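Local coordinates for maltose-binding protein MalE1 (Thermotoga maritima, PDB 6DTU) that binds maltotetraose between its two lobes and probably serves as the periplasmic sugar-binding component of a maltose transport system, at residues A[335-347]-A[361-373]. Sequence-based numbering, arbitrary orientation.
Sequences PQMAAVWAAMNDA and ALKNAVERIKAQI. With GLC (alpha-D-glucopyranose), chain C; GLC (alpha-D-glucopyranose), chain B.
Arg-368 reaches from helix 361-373 across Ala-343, whose CA lies over the centre of one guanidinium face, and ends at Asp-346. The chain starts with CG anti to the backbone N (chi1 175°) and stays extended as far as NE, which carries CG and CD past the methyl of Ala-343, with CD 3.7 Å from Ala-343 CB. At the far end NH1 donates an almost straight hydrogen bond to OD2 of Asp-346, 2.6 Å long, as part of a salt bridge. OD2 lies close to the guanidinium plane, but NH1 comes to it on the anti side and 26° out of the carboxylate plane.

Ile-369 fills the middle of the interface. Its CG1 sits 3.6 Å from CB of Ala-343 and also against the carbonyl O of Ala-339, while CG2 meets Val-340 CG2. Small residues facing each other let two helices come close, and here the axes of helices 341-347 and 361-373, nearly antiparallel, come within 8.8 Å: Ala-343 faces Ala-365, and Ala-347 packs its CB on that of Ala-365 at 3.8 Å and on Ala-361. Met-344, bent at chi2 and chi3, brings SD to Ala-365 CB and CE to Leu-362. Nearer the start of 335-347, CG1 and CD1 of Ile-373 meet CB of Gln-336, the two side chains crossing at about a right angle, and CG1 also reaches CB of Ala-339.

Segment 335-347 has the sugar on one side and helix 361-373 on the other. Trp-341 points away from the helix pair and lays one ring face on a glucose of the bound maltotetraose, with Met-337 CE against the opposite face. Helix 155-164 packs on Val-340 and Met-344 through Phe-155, Phe-170 of strand 168-173 touches Val-340 and Ile-373, and Ile-182 of strand 181-183 meets Ile-369.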
ATOM      1  N   PRO A 335       0.580  10.711 -13.361  1.00 15.98           N
ATOM      2  CA  PRO A 335      -0.120  11.757 -12.590  1.00 13.66           C
ATOM      3  C   PRO A 335      -1.608  11.532 -12.500  1.00 15.70           C
ATOM      4  O   PRO A 335      -2.233  11.975 -11.531  1.00 16.51           O
ATOM      5  CB  PRO A 335       0.192  13.053 -13.353  1.00 17.47           C
ATOM      6  CG  PRO A 335       1.402  12.742 -14.144  1.00 17.71           C
ATOM      7  CD  PRO A 335       1.386  11.273 -14.454  1.00 16.53           C
ATOM      8  N   GLN A 336      -2.187  10.871 -13.499  1.00 18.15           N
ATOM      9  CA  GLN A 336      -3.619  10.633 -13.577  1.00 16.21           C
ATOM     10  C   GLN A 336      -4.142   9.675 -12.512  1.00 17.78           C
ATOM     11  O   GLN A 336      -5.360   9.532 -12.377  1.00 17.83           O
ATOM     12  CB  GLN A 336      -4.005  10.144 -14.982  1.00 15.87           C
ATOM     13  CG  GLN A 336      -3.823  11.187 -16.088  1.00 18.91           C
ATOM     14  CD  GLN A 336      -2.411  11.241 -16.638  1.00 21.13           C
ATOM     15  OE1 GLN A 336      -1.544  10.434 -16.276  1.00 18.40           O
ATOM     16  NE2 GLN A 336      -2.165  12.205 -17.518  1.00 24.94           N
ATOM     17  N   MET A 337      -3.272   8.982 -11.781  1.00 15.99           N
ATOM     18  CA  MET A 337      -3.776   8.119 -10.718  1.00 15.29           C
ATOM     19  C   MET A 337      -4.417   8.933  -9.603  1.00 15.49           C
ATOM     20  O   MET A 337      -5.239   8.402  -8.855  1.00 16.67           O
ATOM     21  CB  MET A 337      -2.642   7.253 -10.172  1.00 16.66           C
ATOM     22  CG  MET A 337      -3.091   6.064  -9.319  1.00 19.50           C
ATOM     23  SD  MET A 337      -4.118   4.939 -10.299  1.00 19.55           S
ATOM     24  CE  MET A 337      -4.820   3.931  -8.995  1.00 19.09           C
ATOM     25  N   ALA A 338      -4.016  10.199  -9.438  1.00 17.02           N
ATOM     26  CA  ALA A 338      -4.589  11.021  -8.376  1.00 15.00           C
ATOM     27  C   ALA A 338      -6.098  11.168  -8.546  1.00 18.80           C
ATOM     28  O   ALA A 338      -6.825  11.336  -7.565  1.00 27.73           O
ATOM     29  CB  ALA A 338      -3.925  12.401  -8.359  1.00 19.81           C
ATOM     30  N   ALA A 339      -6.581  11.104  -9.780  1.00 20.07           N
ATOM     31  CA  ALA A 339      -8.009  11.217 -10.051  1.00 20.77           C
ATOM     32  C   ALA A 339      -8.782   9.938  -9.739  1.00 19.93           C
ATOM     33  O   ALA A 339     -10.007   9.925  -9.867  1.00 21.11           O
ATOM     34  CB  ALA A 339      -8.231  11.584 -11.519  1.00 22.96           C
ATOM     35  N   VAL A 340      -8.114   8.860  -9.351  1.00 18.80           N
ATOM     36  CA  VAL A 340      -8.785   7.563  -9.311  1.00 16.85           C
ATOM     37  C   VAL A 340      -9.353   7.249  -7.934  1.00 17.83           C
ATOM     38  O   VAL A 340     -10.502   6.814  -7.811  1.00 16.81           O
ATOM     39  CB  VAL A 340      -7.837   6.453  -9.828  1.00 18.20           C
ATOM     40  CG1 VAL A 340      -8.438   5.067  -9.558  1.00 15.09           C
ATOM     41  CG2 VAL A 340      -7.560   6.645 -11.321  1.00 17.79           C
ATOM     42  N   TRP A 341      -8.557   7.447  -6.879  1.00 14.90           N
ATOM     43  CA  TRP A 341      -8.862   6.862  -5.578  1.00 14.43           C
ATOM     44  C   TRP A 341     -10.168   7.392  -5.004  1.00 17.49           C
ATOM     45  O   TRP A 341     -10.991   6.618  -4.512  1.00 16.63           O
ATOM     46  CB  TRP A 341      -7.721   7.166  -4.612  1.00 13.70           C
ATOM     47  CG  TRP A 341      -6.368   6.690  -5.078  1.00 16.76           C
ATOM     48  CD1 TRP A 341      -5.342   7.472  -5.527  1.00 14.01           C
ATOM     49  CD2 TRP A 341      -5.881   5.338  -5.111  1.00 16.17           C
ATOM     50  NE1 TRP A 341      -4.255   6.704  -5.831  1.00 14.90           N
ATOM     51  CE2 TRP A 341      -4.548   5.388  -5.588  1.00 14.78           C
ATOM     52  CE3 TRP A 341      -6.442   4.095  -4.784  1.00 14.34           C
ATOM     53  CZ2 TRP A 341      -3.762   4.252  -5.735  1.00 15.94           C
ATOM     54  CZ3 TRP A 341      -5.661   2.960  -4.932  1.00 15.16           C
ATOM     55  CH2 TRP A 341      -4.337   3.045  -5.422  1.00 15.47           C
ATOM     56  N   ALA A 342     -10.337   8.714  -4.983  1.00 16.01           N
ATOM     57  CA  ALA A 342     -11.508   9.289  -4.323  1.00 17.68           C
ATOM     58  C   ALA A 342     -12.806   8.907  -5.033  1.00 15.93           C
ATOM     59  O   ALA A 342     -13.814   8.636  -4.376  1.00 17.27           O
ATOM     60  CB  ALA A 342     -11.368  10.810  -4.197  1.00 17.81           C
ATOM     61  N   ALA A 343     -12.810   8.909  -6.372  1.00 15.20           N
ATOM     62  CA  ALA A 343     -14.001   8.488  -7.114  1.00 16.22           C
ATOM     63  C   ALA A 343     -14.362   7.037  -6.817  1.00 16.91           C
ATOM     64  O   ALA A 343     -15.536   6.703  -6.626  1.00 18.23           O
ATOM     65  CB  ALA A 343     -13.752   8.666  -8.613  1.00 17.37           C
ATOM     66  N   MET A 344     -13.362   6.158  -6.744  1.00 15.69           N
ATOM     67  CA  MET A 344     -13.650   4.755  -6.484  1.00 15.45           C
ATOM     68  C   MET A 344     -14.074   4.522  -5.036  1.00 15.74           C
ATOM     69  O   MET A 344     -15.001   3.740  -4.783  1.00 14.57           O
ATOM     70  CB  MET A 344     -12.451   3.895  -6.866  1.00 15.03           C
ATOM     71  CG  MET A 344     -12.183   3.833  -8.374  1.00 13.66           C
ATOM     72  SD  MET A 344     -13.589   3.178  -9.298  1.00 17.87           S
ATOM     73  CE  MET A 344     -13.519   1.482  -8.757  1.00 19.41           C
ATOM     74  N   ASN A 345     -13.428   5.210  -4.081  1.00 14.93           N
ATOM     75  CA  ASN A 345     -13.851   5.131  -2.687  1.00 13.20           C
ATOM     76  C   ASN A 345     -15.297   5.571  -2.541  1.00 16.45           C
ATOM     77  O   ASN A 345     -16.083   4.937  -1.827  1.00 16.67           O
ATOM     78  CB  ASN A 345     -12.978   6.023  -1.803  1.00 15.67           C
ATOM     79  CG  ASN A 345     -11.601   5.473  -1.580  1.00 14.49           C
ATOM     80  OD1 ASN A 345     -11.302   4.312  -1.883  1.00 14.91           O
ATOM     81  ND2 ASN A 345     -10.744   6.291  -1.025  1.00 16.50           N
ATOM     82  N   ASP A 346     -15.662   6.664  -3.208  1.00 16.71           N
ATOM     83  CA  ASP A 346     -17.034   7.145  -3.130  1.00 18.37           C
ATOM     84  C   ASP A 346     -18.008   6.123  -3.703  1.00 16.64           C
ATOM     85  O   ASP A 346     -19.070   5.864  -3.113  1.00 16.72           O
ATOM     86  CB  ASP A 346     -17.130   8.504  -3.820  1.00 17.00           C
ATOM     87  CG  ASP A 346     -16.504   9.633  -2.978  1.00 21.50           C
ATOM     88  OD1 ASP A 346     -16.052   9.390  -1.837  1.00 23.19           O
ATOM     89  OD2 ASP A 346     -16.479  10.783  -3.463  1.00 25.40           O
ATOM     90  N   ALA A 347     -17.654   5.500  -4.832  1.00 16.18           N
ATOM     91  CA  ALA A 347     -18.546   4.514  -5.436  1.00 17.12           C
ATOM     92  C   ALA A 347     -18.730   3.315  -4.525  1.00 17.02           C
ATOM     93  O   ALA A 347     -19.842   2.812  -4.371  1.00 15.92           O
ATOM     94  CB  ALA A 347     -18.021   4.057  -6.797  1.00 18.62           C
ATOM     95  N   ALA A 361     -22.987   2.778  -9.729  1.00 18.83           N
ATOM     96  CA  ALA A 361     -21.954   3.410  -8.918  1.00 18.33           C
ATOM     97  C   ALA A 361     -20.638   3.456  -9.675  1.00 20.96           C
ATOM     98  O   ALA A 361     -19.943   4.479  -9.670  1.00 19.00           O
ATOM     99  CB  ALA A 361     -21.798   2.673  -7.595  1.00 18.80           C
ATOM    100  N   LEU A 362     -20.273   2.339 -10.314  1.00 18.02           N
ATOM    101  CA  LEU A 362     -19.007   2.282 -11.042  1.00 16.83           C
ATOM    102  C   LEU A 362     -19.061   3.139 -12.296  1.00 17.76           C
ATOM    103  O   LEU A 362     -18.089   3.831 -12.619  1.00 19.24           O
ATOM    104  CB  LEU A 362     -18.651   0.837 -11.388  1.00 16.36           C
ATOM    105  CG  LEU A 362     -18.346  -0.108 -10.213  1.00 17.28           C
ATOM    106  CD1 LEU A 362     -18.043  -1.515 -10.694  1.00 18.81           C
ATOM    107  CD2 LEU A 362     -17.179   0.433  -9.375  1.00 17.16           C
ATOM    108  N   LYS A 363     -20.201   3.131 -12.993  1.00 18.46           N
ATOM    109  CA  LYS A 363     -20.341   3.950 -14.193  1.00 21.36           C
ATOM    110  C   LYS A 363     -20.105   5.415 -13.866  1.00 18.25           C
ATOM    111  O   LYS A 363     -19.342   6.103 -14.553  1.00 20.88           O
ATOM    112  CB  LYS A 363     -21.736   3.744 -14.787  1.00 22.15           C
ATOM    113  CG  LYS A 363     -22.016   4.533 -16.059  1.00 32.68           C
ATOM    114  CD  LYS A 363     -23.363   4.123 -16.640  1.00 36.35           C
ATOM    115  CE  LYS A 363     -23.891   5.154 -17.604  1.00 36.39           C
ATOM    116  NZ  LYS A 363     -25.352   5.357 -17.411  1.00 37.61           N
ATOM    117  N   ASN A 364     -20.742   5.902 -12.799  1.00 18.42           N
ATOM    118  CA  ASN A 364     -20.559   7.290 -12.402  1.00 17.03           C
ATOM    119  C   ASN A 364     -19.126   7.547 -11.957  1.00 19.16           C
ATOM    120  O   ASN A 364     -18.578   8.627 -12.216  1.00 19.90           O
ATOM    121  CB  ASN A 364     -21.564   7.672 -11.312  1.00 18.97           C
ATOM    122  CG  ASN A 364     -22.985   7.720 -11.835  1.00 25.83           C
ATOM    123  OD1 ASN A 364     -23.213   7.675 -13.045  1.00 28.01           O
ATOM    124  ND2 ASN A 364     -23.949   7.843 -10.928  1.00 26.96           N
ATOM    125  N   ALA A 365     -18.504   6.568 -11.288  1.00 18.62           N
ATOM    126  CA  ALA A 365     -17.109   6.732 -10.872  1.00 16.38           C
ATOM    127  C   ALA A 365     -16.195   6.965 -12.069  1.00 17.20           C
ATOM    128  O   ALA A 365     -15.356   7.870 -12.054  1.00 18.98           O
ATOM    129  CB  ALA A 365     -16.623   5.526 -10.060  1.00 16.92           C
ATOM    130  N   VAL A 366     -16.357   6.170 -13.123  1.00 18.97           N
ATOM    131  CA  VAL A 366     -15.510   6.314 -14.303  1.00 18.45           C
ATOM    132  C   VAL A 366     -15.763   7.647 -15.014  1.00 21.30           C
ATOM    133  O   VAL A 366     -14.821   8.296 -15.491  1.00 18.68           O
ATOM    134  CB  VAL A 366     -15.663   5.084 -15.220  1.00 18.56           C
ATOM    135  CG1 VAL A 366     -15.015   5.313 -16.566  1.00 20.49           C
ATOM    136  CG2 VAL A 366     -15.059   3.842 -14.554  1.00 20.05           C
ATOM    137  N   GLU A 367     -17.023   8.095 -15.088  1.00 21.14           N
ATOM    138  CA  GLU A 367     -17.268   9.415 -15.666  1.00 25.11           C
ATOM    139  C   GLU A 367     -16.622  10.511 -14.829  1.00 23.12           C
ATOM    140  O   GLU A 367     -16.113  11.500 -15.374  1.00 20.34           O
ATOM    141  CB  GLU A 367     -18.772   9.685 -15.783  1.00 22.77           C
ATOM    142  CG  GLU A 367     -19.574   8.559 -16.418  1.00 26.22           C
ATOM    143  CD  GLU A 367     -21.007   8.953 -16.753  1.00 37.92           C
ATOM    144  OE1 GLU A 367     -21.547   8.442 -17.759  1.00 41.53           O
ATOM    145  OE2 GLU A 367     -21.603   9.757 -16.001  1.00 40.92           O
ATOM    146  N   ARG A 368     -16.599  10.336 -13.511  1.00 19.38           N
ATOM    147  CA  ARG A 368     -15.931  11.306 -12.660  1.00 21.14           C
ATOM    148  C   ARG A 368     -14.429  11.299 -12.893  1.00 21.41           C
ATOM    149  O   ARG A 368     -13.822  12.359 -13.053  1.00 20.68           O
ATOM    150  CB  ARG A 368     -16.274  11.047 -11.192  1.00 20.00           C
ATOM    151  CG  ARG A 368     -15.541  11.931 -10.216  1.00 22.54           C
ATOM    152  CD  ARG A 368     -15.943  11.630  -8.780  1.00 24.38           C
ATOM    153  NE  ARG A 368     -14.950  12.099  -7.816  1.00 25.65           N
ATOM    154  CZ  ARG A 368     -15.089  11.985  -6.504  1.00 23.49           C
ATOM    155  NH1 ARG A 368     -16.181  11.421  -6.012  1.00 22.75           N
ATOM    156  NH2 ARG A 368     -14.145  12.428  -5.687  1.00 27.26           N
ATOM    157  N   ILE A 369     -13.828  10.112 -12.985  1.00 18.72           N
ATOM    158  CA  ILE A 369     -12.381  10.019 -13.195  1.00 17.11           C
ATOM    159  C   ILE A 369     -12.002  10.647 -14.527  1.00 19.82           C
ATOM    160  O   ILE A 369     -11.035  11.416 -14.622  1.00 18.79           O
ATOM    161  CB  ILE A 369     -11.936   8.552 -13.133  1.00 17.19           C
ATOM    162  CG1 ILE A 369     -12.227   7.975 -11.746  1.00 16.41           C
ATOM    163  CG2 ILE A 369     -10.466   8.439 -13.471  1.00 18.19           C
ATOM    164  CD1 ILE A 369     -12.073   6.458 -11.676  1.00 19.97           C
ATOM    165  N   LYS A 370     -12.760  10.321 -15.577  1.00 18.98           N
ATOM    166  CA  LYS A 370     -12.461  10.827 -16.913  1.00 21.39           C
ATOM    167  C   LYS A 370     -12.568  12.345 -16.960  1.00 20.99           C
ATOM    168  O   LYS A 370     -11.685  13.025 -17.495  1.00 20.83           O
ATOM    169  CB  LYS A 370     -13.421  10.202 -17.932  1.00 20.75           C
ATOM    170  CG  LYS A 370     -13.221   8.717 -18.154  1.00 25.35           C
ATOM    171  CD  LYS A 370     -14.089   8.174 -19.268  1.00 29.74           C
ATOM    172  CE  LYS A 370     -13.490   8.518 -20.622  1.00 30.74           C
ATOM    173  NZ  LYS A 370     -12.182   7.809 -20.860  1.00 25.95           N
ATOM    174  N   ALA A 371     -13.633  12.897 -16.378  1.00 19.29           N
ATOM    175  CA  ALA A 371     -13.803  14.345 -16.410  1.00 23.85           C
ATOM    176  C   ALA A 371     -12.642  15.036 -15.715  1.00 24.08           C
ATOM    177  O   ALA A 371     -12.129  16.052 -16.197  1.00 28.86           O
ATOM    178  CB  ALA A 371     -15.149  14.733 -15.791  1.00 23.74           C
ATOM    179  N   GLN A 372     -12.183  14.474 -14.601  1.00 23.20           N
ATOM    180  CA  GLN A 372     -11.069  15.077 -13.892  1.00 23.73           C
ATOM    181  C   GLN A 372      -9.769  14.957 -14.686  1.00 22.50           C
ATOM    182  O   GLN A 372      -8.988  15.906 -14.720  1.00 25.83           O
ATOM    183  CB  GLN A 372     -11.000  14.494 -12.483  1.00 26.70           C
ATOM    184  CG  GLN A 372     -11.979  15.167 -11.471  1.00 32.82           C
ATOM    185  CD  GLN A 372     -13.487  15.031 -11.785  1.00 36.28           C
ATOM    186  OE1 GLN A 372     -13.911  14.978 -12.934  1.00 37.15           O
ATOM    187  NE2 GLN A 372     -14.299  15.004 -10.732  1.00 38.96           N
ATOM    188  N   ILE A 373      -9.544  13.820 -15.358  1.00 21.00           N
ATOM    189  CA  ILE A 373      -8.340  13.635 -16.173  1.00 22.06           C
ATOM    190  C   ILE A 373      -8.324  14.608 -17.347  1.00 25.73           C
ATOM    191  O   ILE A 373      -7.282  15.188 -17.685  1.00 25.62           O
ATOM    192  CB  ILE A 373      -8.241  12.174 -16.650  1.00 19.51           C
ATOM    193  CG1 ILE A 373      -7.769  11.274 -15.517  1.00 20.92           C
ATOM    194  CG2 ILE A 373      -7.302  12.029 -17.874  1.00 20.72           C
ATOM    195  CD1 ILE A 373      -7.794   9.818 -15.870  1.00 19.09           C
TER
HETATM  196  C1  GLC C   3      -2.805   3.653  -1.612  1.00 13.65           C
HETATM  197  C2  GLC C   3      -2.048   4.709  -2.315  1.00 12.84           C
HETATM  198  C3  GLC C   3      -2.369   6.071  -1.781  1.00 13.47           C
HETATM  199  C4  GLC C   3      -3.807   6.390  -1.907  1.00 14.09           C
HETATM  200  C5  GLC C   3      -4.666   5.329  -1.174  1.00 14.09           C
HETATM  201  C6  GLC C   3      -6.040   5.508  -1.403  1.00 12.87           C
HETATM  202  O2  GLC C   3      -0.625   4.463  -2.127  1.00 14.74           O
HETATM  203  O3  GLC C   3      -1.586   7.074  -2.504  1.00 14.87           O
HETATM  204  O4  GLC C   3      -4.030   7.685  -1.283  1.00 14.08           O
HETATM  205  O5  GLC C   3      -4.255   3.923  -1.714  1.00 13.14           O
HETATM  206  O6  GLC C   3      -6.740   4.535  -0.657  1.00 17.47           O
HETATM  207  C1  GLC B   4      -4.253   8.730  -2.207  1.00 15.45           C
HETATM  208  C2  GLC B   4      -3.591   9.949  -1.699  1.00 14.03           C
HETATM  209  C3  GLC B   4      -4.282  10.465  -0.495  1.00 15.58           C
HETATM  210  C4  GLC B   4      -5.733  10.736  -0.743  1.00 18.96           C
HETATM  211  C5  GLC B   4      -6.469   9.440  -1.151  1.00 15.97           C
HETATM  212  C6  GLC B   4      -7.858   9.631  -1.466  1.00 20.45           C
HETATM  213  O2  GLC B   4      -2.175   9.612  -1.359  1.00 16.85           O
HETATM  214  O3  GLC B   4      -3.605  11.702  -0.106  1.00 18.17           O
HETATM  215  O4  GLC B   4      -6.323  11.265   0.454  1.00 21.96           O
HETATM  216  O5  GLC B   4      -5.710   8.929  -2.396  1.00 18.28           O
HETATM  217  O6  GLC B   4      -7.969  10.539  -2.536  1.00 23.61           O